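Local coordinates for protein aldose 1-epimerase (PDB 1LUR) that probably catalyses the interconversion of the alpha and beta anomers of aldose sugars such as galactose, at residues L82-K87 with G134-A139; G96-H101 with T201-G206; G103-G108 with E130-L135. All blocks are in the same frame, centred on the assembly; numbering follows the deposited sequence.

Contact 1. Residues L82-K87 with G134-A139; sequences LHFDGK and GLPGDA
Pro136 lies over one face of the Phe84 ring. Its CB comes within 3.8 Å of Phe84 CD2, while Pro136 CG stands 4.1 Å from Phe84 CG, so two adjacent carbons of the pyrrolidine rest on the root of the aromatic ring, not on its outer end. A second apolar touch joins methyl to methyl, with Leu82 CD2 at 4.2 Å from Leu135 CD2. All four residues are buried, and the interface is purely apolar and small, at 140 Å² summed over both sides.

The Phe84 ring reaches Pro136 because CG stands anti to the backbone N (chi1 -178°), which carries it off the hairpin. Its other face is overlaid near the rim by the carboxyl carbon of Asp85, 3.6 Å above the plane; that carboxylate is itself held by a salt bridge to Arg322. The ring is thus bracketed between proline and carboxylate. Behind it, Phe84 and Lys87 close a type I' beta turn with two backbone bonds, Phe84 N to Lys87 O (2.8 Å) and Lys87 N to Phe84 O (3.0 Å), making a tight two-residue hairpin.

The hairpin of strands 81-84 and 87-90 therefore packs on the loop between helix 130-133 and strand 138-147, with Tyr89 of its second strand and Leu166 of strand 165-166 each touching Leu82, Phe84 and Pro136.

Contact 2. Residues G96-H101 with T201-G206; sequences GPHYLH and TFCPTG
His98 crosses to residues 201-206, where it meets Thr201 at the edge of its imidazole and Cys203 over a face. Just before it, Pro97 covers the ring: its CG sits 3.6 Å above the plane, over the centre, on the face turned from Cys203, while Pro97 O is bonded to Ser80 OG.

At His98 itself, NE2 donates to Thr201 OG1 over 2.8 Å with an N-H...O angle of 152°, and the oxygen lies only 7° out of the ring plane. The two side chains cross at about a right angle, so the threonine meets the ring edge with its hydroxyl and, behind it in the same plane, its CB. ND1 is paired with the backbone N of Asn79, consistent with a neutral ring protonated on NE2. The hydroxyl has a stronger partner in OD1 of Asp199, which also holds Cys203 N, so the carboxylate positions both residues that receive the imidazole. With its SG anti to the backbone N (chi1 179°), Cys203 lays CB and sulfur over the same face: CB is 3.3 Å from His98 NE2, and SG is 4.0 Å from the ring centroid, nearly on the normal, a sulfur-aromatic contact.

In the beta-sandwich fold of the mutarotase family, this joins the segment around strand 99-100 to the connection, with short strand 204-205, between strands 194-198 and 207-210 at one margin of the seven-stranded sheet. Further along, Tyr99 pairs its backbone with Ile77 of strand 76-77.

Contact 3. Residues G103-G108 with E130-L135; sequences GPNGLG and EQDDGL
The carboxamide of Asn105 presents its NH2 edge to Asp132, with the acceptor oxygen practically in the amide plane. ND2 donates to the main-chain oxygen Asp132 O over 2.9 Å, nearly straight at 165°. Seen from the acceptor the fit is less regular: ND2 approaches from above the carbonyl plane, 37° out of it, and so not on a lone pair. CG of Asn105 anti to the backbone N (chi1 -160°) sends the amide across to the helix.

The same ND2 is gripped a second time, by a water that accepts from it at 2.7 Å and donates to Asp132 OD1 at 2.8 Å. The Asp132 side chain thus flanks the amide through a shared water, while its OD2 turns back to the backbone N of Asn129. A second water links Asn105 O (2.8 Å) to Asp133 OD2 (3.2 Å), donating to both.

The donor side belongs to a type I beta turn, Gly103 to Gly106; the acceptor side is the C-terminal part of short helix 130-133, which connects two adjacent antiparallel strands, 121-129 and 138-147, of the sandwich's nine-stranded sheet. Replacing Asn105 by a leucine would probably leave Asp132 O without its amide donor and the bridging water without one of its partners, loosening the turn from the helix.

The two oxygens of Asp133 part company: OD2 takes the water, while OD1 accepts from Leu135 N at 3.0 Å in an Asx turn, met on its anti side, and forms a salt bridge with Arg72. Gly134 between them has positive phi where the chain leaves the helix.

How the contacts relate
From the N terminus, the hairpin of 82-87 comes first and is met by 134-139, so contact 1 closes a loop with 46 residues between its segments. Contact 2 starts inside that loop, at 96-101, but ends beyond it at 201-206, after 99 intervening residues; contacts 1 and 2 therefore cross. Contact 3, with only 21 residues between 103-108 and 130-135, falls within contact 2 and finishes on the same stretch as contact 1, sharing Gly134 and Leu135. Together they tie the hairpin and the loops before and after strand 99-100 to both large sheets: contacts 1 and 3 to the nine-stranded one, contact 2 to the margin of the seven-stranded one.

Contact 1. Residues L82-K87 with G134-A139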
loop_
_atom_site.group_PDB
_atom_site.type_symbol
_atom_site.label_atom_id
_atom_site.label_comp_id
_atom_site.label_asym_id
_atom_site.label_seq_id
_atom_site.Cartn_x
_atom_site.Cartn_y
_atom_site.Cartn_z
ATOM N N LEU A 82 20.754 -2.369 -9.088
ATOM C CA LEU A 82 20.840 -3.351 -8.017
ATOM C C LEU A 82 21.653 -4.535 -8.496
ATOM O O LEU A 82 21.919 -4.678 -9.690
ATOM C CB LEU A 82 19.440 -3.825 -7.590
ATOM C CG LEU A 82 18.577 -4.588 -8.601
ATOM C CD1 LEU A 82 18.994 -6.064 -8.658
ATOM C CD2 LEU A 82 17.114 -4.475 -8.193
ATOM N N HIS A 83 22.059 -5.374 -7.556
ATOM C CA HIS A 83 22.833 -6.551 -7.878
ATOM C C HIS A 83 22.012 -7.748 -7.431
ATOM O O HIS A 83 21.557 -7.800 -6.291
ATOM C CB HIS A 83 24.181 -6.522 -7.155
ATOM C CG HIS A 83 25.023 -5.335 -7.508
ATOM N ND1 HIS A 83 24.861 -4.103 -6.910
ATOM C CD2 HIS A 83 26.003 -5.178 -8.429
ATOM C CE1 HIS A 83 25.707 -3.239 -7.447
ATOM N NE2 HIS A 83 26.411 -3.867 -8.372
ATOM N N PHE A 84 21.798 -8.694 -8.338
ATOM C CA PHE A 84 21.027 -9.881 -8.010
ATOM C C PHE A 84 21.764 -11.123 -8.480
ATOM O O PHE A 84 22.029 -11.276 -9.670
ATOM C CB PHE A 84 19.647 -9.827 -8.673
ATOM C CG PHE A 84 18.781 -11.004 -8.348
ATOM C CD1 PHE A 84 18.187 -11.122 -7.095
ATOM C CD2 PHE A 84 18.604 -12.028 -9.271
ATOM C CE1 PHE A 84 17.433 -12.246 -6.766
ATOM C CE2 PHE A 84 17.852 -13.155 -8.951
ATOM C CZ PHE A 84 17.267 -13.264 -7.698
ATOM N N ASP A 85 22.094 -12.004 -7.542
ATOM C CA ASP A 85 22.799 -13.234 -7.871
ATOM C C ASP A 85 24.097 -12.983 -8.661
ATOM O O ASP A 85 24.392 -13.681 -9.632
ATOM C CB ASP A 85 21.858 -14.168 -8.649
ATOM C CG ASP A 85 20.801 -14.826 -7.750
ATOM O OD1 ASP A 85 20.784 -14.542 -6.530
ATOM O OD2 ASP A 85 19.990 -15.627 -8.269
ATOM N N GLY A 86 24.857 -11.980 -8.228
ATOM C CA GLY A 86 26.112 -11.641 -8.881
ATOM C C GLY A 86 25.996 -10.935 -10.219
ATOM O O GLY A 86 26.986 -10.755 -10.929
ATOM N N LYS A 87 24.788 -10.515 -10.565
ATOM C CA LYS A 87 24.569 -9.832 -11.829
ATOM C C LYS A 87 23.940 -8.468 -11.585
ATOM O O LYS A 87 23.023 -8.334 -10.777
ATOM C CB LYS A 87 23.663 -10.690 -12.705
ATOM C CG LYS A 87 23.555 -10.250 -14.140
ATOM C CD LYS A 87 22.657 -11.204 -14.901
ATOM C CE LYS A 87 22.408 -10.719 -16.314
ATOM N NZ LYS A 87 21.335 -11.524 -16.962
ATOM N N GLY A 134 12.121 -4.784 -16.670
ATOM C CA GLY A 134 13.548 -4.674 -16.429
ATOM C C GLY A 134 14.064 -5.280 -15.135
ATOM O O GLY A 134 15.274 -5.284 -14.897
ATOM N N LEU A 135 13.173 -5.773 -14.278
ATOM C CA LEU A 135 13.619 -6.372 -13.023
ATOM C C LEU A 135 13.978 -7.842 -13.306
ATOM O O LEU A 135 13.478 -8.441 -14.260
ATOM C CB LEU A 135 12.531 -6.225 -11.946
ATOM C CG LEU A 135 12.383 -4.791 -11.386
ATOM C CD1 LEU A 135 11.087 -4.654 -10.593
ATOM C CD2 LEU A 135 13.588 -4.449 -10.495
ATOM N N PRO A 136 14.855 -8.440 -12.488
ATOM C CA PRO A 136 15.243 -9.836 -12.727
ATOM C C PRO A 136 14.139 -10.881 -12.685
ATOM O O PRO A 136 13.134 -10.712 -11.999
ATOM C CB PRO A 136 16.312 -10.087 -11.666
ATOM C CG PRO A 136 15.870 -9.199 -10.530
ATOM C CD PRO A 136 15.466 -7.923 -11.249
ATOM N N GLY A 137 14.342 -11.951 -13.453
ATOM C CA GLY A 137 13.391 -13.048 -13.518
ATOM C C GLY A 137 11.953 -12.755 -13.888
ATOM O O GLY A 137 11.650 -11.787 -14.576
ATOM N N ASP A 138 11.057 -13.621 -13.425
ATOM C CA ASP A 138 9.638 -13.465 -13.707
ATOM C C ASP A 138 8.806 -13.840 -12.489
ATOM O O ASP A 138 9.345 -14.182 -11.436
ATOM C CB ASP A 138 9.244 -14.358 -14.885
ATOM C CG ASP A 138 9.616 -15.811 -14.656
ATOM O OD1 ASP A 138 9.355 -16.322 -13.546
ATOM O OD2 ASP A 138 10.162 -16.449 -15.580
ATOM N N ALA A 139 7.489 -13.778 -12.643
ATOM C CA ALA A 139 6.600 -14.117 -11.549
ATOM C C ALA A 139 5.149 -14.090 -11.978
ATOM O O ALA A 139 4.755 -13.311 -12.848
ATOM C CB ALA A 139 6.803 -13.152 -10.386
#

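Contact 2. Residues G96-H101 with T201-G206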
loop_
_atom_site.group_PDB
_atom_site.type_symbol
_atom_site.label_atom_id
_atom_site.label_comp_id
_atom_site.label_asym_id
_atom_site.label_seq_id
_atom_site.Cartn_x
_atom_site.Cartn_y
_atom_site.Cartn_z
ATOM N N GLY A 96 13.083 10.691 -10.298
ATOM C CA GLY A 96 14.347 11.231 -9.860
ATOM C C GLY A 96 15.351 10.257 -10.436
ATOM O O GLY A 96 15.126 9.721 -11.524
ATOM N N PRO A 97 16.459 9.992 -9.741
ATOM C CA PRO A 97 17.456 9.050 -10.253
ATOM C C PRO A 97 17.080 7.598 -9.903
ATOM O O PRO A 97 17.722 6.652 -10.354
ATOM C CB PRO A 97 18.715 9.485 -9.530
ATOM C CG PRO A 97 18.180 9.852 -8.173
ATOM C CD PRO A 97 16.946 10.668 -8.524
ATOM N N HIS A 98 16.020 7.438 -9.118
ATOM C CA HIS A 98 15.577 6.108 -8.704
ATOM C C HIS A 98 14.489 5.454 -9.563
ATOM O O HIS A 98 13.899 6.092 -10.443
ATOM C CB HIS A 98 15.106 6.179 -7.248
ATOM C CG HIS A 98 16.000 6.992 -6.362
ATOM N ND1 HIS A 98 17.343 6.726 -6.211
ATOM C CD2 HIS A 98 15.739 8.068 -5.580
ATOM C CE1 HIS A 98 17.873 7.602 -5.374
ATOM N NE2 HIS A 98 16.921 8.427 -4.978
ATOM N N TYR A 99 14.239 4.170 -9.290
ATOM C CA TYR A 99 13.235 3.371 -9.994
ATOM C C TYR A 99 12.138 3.112 -8.964
ATOM O O TYR A 99 12.297 2.284 -8.063
ATOM C CB TYR A 99 13.836 2.043 -10.454
ATOM C CG TYR A 99 13.061 1.362 -11.553
ATOM C CD1 TYR A 99 12.838 2.008 -12.773
ATOM C CD2 TYR A 99 12.590 0.055 -11.404
ATOM C CE1 TYR A 99 12.183 1.378 -13.814
ATOM C CE2 TYR A 99 11.923 -0.591 -12.451
ATOM C CZ TYR A 99 11.730 0.082 -13.656
ATOM O OH TYR A 99 11.110 -0.541 -14.714
ATOM N N LEU A 100 11.020 3.811 -9.123
ATOM C CA LEU A 100 9.886 3.700 -8.215
ATOM C C LEU A 100 8.707 2.815 -8.603
ATOM O O LEU A 100 8.215 2.859 -9.726
ATOM C CB LEU A 100 9.363 5.112 -7.930
ATOM C CG LEU A 100 8.153 5.295 -7.012
ATOM C CD1 LEU A 100 8.572 5.107 -5.572
ATOM C CD2 LEU A 100 7.582 6.695 -7.206
ATOM N N HIS A 101 8.250 2.023 -7.634
ATOM C CA HIS A 101 7.123 1.119 -7.819
ATOM C C HIS A 101 7.133 0.247 -9.058
ATOM O O HIS A 101 6.118 0.136 -9.749
ATOM C CB HIS A 101 5.808 1.907 -7.783
ATOM C CG HIS A 101 5.613 2.698 -6.529
ATOM N ND1 HIS A 101 5.966 2.220 -5.286
ATOM C CD2 HIS A 101 5.063 3.918 -6.323
ATOM C CE1 HIS A 101 5.640 3.110 -4.366
ATOM N NE2 HIS A 101 5.091 4.150 -4.969
ATOM N N THR A 201 15.674 12.774 -1.400
ATOM C CA THR A 201 14.821 12.222 -2.448
ATOM C C THR A 201 13.930 11.128 -1.884
ATOM O O THR A 201 13.280 10.393 -2.629
ATOM C CB THR A 201 15.660 11.608 -3.577
ATOM O OG1 THR A 201 16.356 10.462 -3.075
ATOM C CG2 THR A 201 16.669 12.607 -4.087
ATOM N N PHE A 202 13.916 11.027 -0.562
ATOM C CA PHE A 202 13.120 10.033 0.131
ATOM C C PHE A 202 13.520 8.611 -0.226
ATOM O O PHE A 202 12.680 7.714 -0.293
ATOM C CB PHE A 202 11.626 10.262 -0.126
ATOM C CG PHE A 202 11.099 11.521 0.504
ATOM C CD1 PHE A 202 11.084 12.721 -0.204
ATOM C CD2 PHE A 202 10.690 11.525 1.835
ATOM C CE1 PHE A 202 10.672 13.908 0.404
ATOM C CE2 PHE A 202 10.276 12.709 2.457
ATOM C CZ PHE A 202 10.267 13.902 1.740
ATOM N N CYS A 203 14.810 8.411 -0.478
ATOM C CA CYS A 203 15.303 7.082 -0.810
ATOM C C CYS A 203 16.064 6.620 0.422
ATOM O O CYS A 203 16.867 7.376 0.982
ATOM C CB CYS A 203 16.252 7.095 -2.005
ATOM S SG CYS A 203 16.883 5.432 -2.374
ATOM N N PRO A 204 15.812 5.381 0.869
ATOM C CA PRO A 204 16.496 4.850 2.049
ATOM C C PRO A 204 18.010 4.988 1.973
ATOM O O PRO A 204 18.605 4.864 0.904
ATOM C CB PRO A 204 16.054 3.392 2.075
ATOM C CG PRO A 204 14.657 3.466 1.515
ATOM C CD PRO A 204 14.832 4.411 0.347
ATOM N N THR A 205 18.630 5.238 3.119
ATOM C CA THR A 205 20.077 5.388 3.182
ATOM C C THR A 205 20.696 4.084 3.678
ATOM O O THR A 205 21.906 3.884 3.585
ATOM C CB THR A 205 20.466 6.505 4.158
ATOM O OG1 THR A 205 19.940 6.200 5.455
ATOM C CG2 THR A 205 19.906 7.831 3.691
ATOM N N GLY A 206 19.853 3.200 4.207
ATOM C CA GLY A 206 20.330 1.926 4.718
ATOM C C GLY A 206 20.411 1.945 6.234
ATOM O O GLY A 206 20.700 0.928 6.871
#

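Contact 3. Residues G103-G108 with E130-L135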
loop_
_atom_site.group_PDB
_atom_site.type_symbol
_atom_site.label_atom_id
_atom_site.label_comp_id
_atom_site.label_asym_id
_atom_site.label_seq_id
_atom_site.Cartn_x
_atom_site.Cartn_y
_atom_site.Cartn_z
ATOM N N GLY A 103 8.545 0.727 -11.929
ATOM C CA GLY A 103 8.648 1.412 -13.208
ATOM C C GLY A 103 7.342 1.746 -13.902
ATOM O O GLY A 103 6.273 1.422 -13.403
ATOM N N PRO A 104 7.407 2.395 -15.078
ATOM C CA PRO A 104 6.225 2.780 -15.855
ATOM C C PRO A 104 5.338 1.594 -16.229
ATOM O O PRO A 104 4.139 1.761 -16.446
ATOM C CB PRO A 104 6.824 3.496 -17.071
ATOM C CG PRO A 104 8.150 2.849 -17.230
ATOM C CD PRO A 104 8.643 2.733 -15.805
ATOM N N ASN A 105 5.926 0.402 -16.311
ATOM C CA ASN A 105 5.157 -0.786 -16.653
ATOM C C ASN A 105 5.101 -1.743 -15.455
ATOM O O ASN A 105 5.066 -2.961 -15.619
ATOM C CB ASN A 105 5.738 -1.500 -17.879
ATOM C CG ASN A 105 4.727 -2.431 -18.539
ATOM O OD1 ASN A 105 3.565 -2.070 -18.709
ATOM N ND2 ASN A 105 5.167 -3.626 -18.922
ATOM N N GLY A 106 5.103 -1.171 -14.251
ATOM C CA GLY A 106 5.038 -1.976 -13.042
ATOM C C GLY A 106 3.643 -2.578 -12.936
ATOM O O GLY A 106 2.753 -2.234 -13.726
ATOM N N LEU A 107 3.441 -3.466 -11.967
ATOM C CA LEU A 107 2.147 -4.113 -11.778
ATOM C C LEU A 107 0.986 -3.140 -11.595
ATOM O O LEU A 107 -0.128 -3.412 -12.033
ATOM C CB LEU A 107 2.208 -5.073 -10.578
ATOM C CG LEU A 107 3.325 -6.126 -10.602
ATOM C CD1 LEU A 107 3.158 -7.066 -9.413
ATOM C CD2 LEU A 107 3.286 -6.922 -11.912
ATOM N N GLY A 108 1.246 -2.006 -10.955
ATOM C CA GLY A 108 0.191 -1.031 -10.743
ATOM C C GLY A 108 -0.318 -0.409 -12.034
ATOM O O GLY A 108 -1.420 0.149 -12.063
ATOM N N GLU A 130 11.455 -9.872 -16.827
ATOM C CA GLU A 130 12.400 -8.801 -17.112
ATOM C C GLU A 130 12.017 -7.949 -18.331
ATOM O O GLU A 130 12.204 -6.734 -18.310
ATOM C CB GLU A 130 13.818 -9.373 -17.277
ATOM C CG GLU A 130 14.920 -8.306 -17.358
ATOM C CD GLU A 130 16.320 -8.903 -17.483
ATOM O OE1 GLU A 130 16.424 -10.144 -17.555
ATOM O OE2 GLU A 130 17.314 -8.131 -17.509
ATOM N N GLN A 131 11.474 -8.563 -19.385
ATOM C CA GLN A 131 11.098 -7.781 -20.567
ATOM C C GLN A 131 9.997 -6.775 -20.279
ATOM O O GLN A 131 9.933 -5.726 -20.916
ATOM C CB GLN A 131 10.636 -8.673 -21.725
ATOM C CG GLN A 131 11.750 -9.286 -22.545
ATOM C CD GLN A 131 12.066 -10.699 -22.115
ATOM O OE1 GLN A 131 11.176 -11.557 -22.060
ATOM N NE2 GLN A 131 13.336 -10.959 -21.816
ATOM N N ASP A 132 9.127 -7.098 -19.329
ATOM C CA ASP A 132 8.032 -6.204 -18.974
ATOM C C ASP A 132 8.460 -5.002 -18.148
ATOM O O ASP A 132 7.998 -3.884 -18.390
ATOM C CB ASP A 132 6.953 -6.933 -18.161
ATOM C CG ASP A 132 6.277 -8.035 -18.931
ATOM O OD1 ASP A 132 5.755 -7.759 -20.031
ATOM O OD2 ASP A 132 6.253 -9.175 -18.424
ATOM N N ASP A 133 9.348 -5.223 -17.181
ATOM C CA ASP A 133 9.793 -4.131 -16.322
ATOM C C ASP A 133 11.281 -3.978 -16.030
ATOM O O ASP A 133 11.659 -3.150 -15.202
ATOM C CB ASP A 133 9.061 -4.255 -14.996
ATOM C CG ASP A 133 9.207 -5.645 -14.389
ATOM O OD1 ASP A 133 10.270 -6.270 -14.601
ATOM O OD2 ASP A 133 8.276 -6.110 -13.700
ATOM N N GLY A 134 12.121 -4.784 -16.670
ATOM C CA GLY A 134 13.548 -4.674 -16.429
ATOM C C GLY A 134 14.064 -5.280 -15.135
ATOM O O GLY A 134 15.274 -5.284 -14.897
ATOM N N LEU A 135 13.173 -5.773 -14.278
ATOM C CA LEU A 135 13.619 -6.372 -13.023
ATOM C C LEU A 135 13.978 -7.842 -13.306
ATOM O O LEU A 135 13.478 -8.441 -14.260
ATOM C CB LEU A 135 12.531 -6.225 -11.946
ATOM C CG LEU A 135 12.383 -4.791 -11.386
ATOM C CD1 LEU A 135 11.087 -4.654 -10.593
ATOM C CD2 LEU A 135 13.588 -4.449 -10.495
HETATM O O HOH W 1 5.346 -5.603 -14.772
HETATM O O HOH W 2 4.018 -5.646 -20.380
#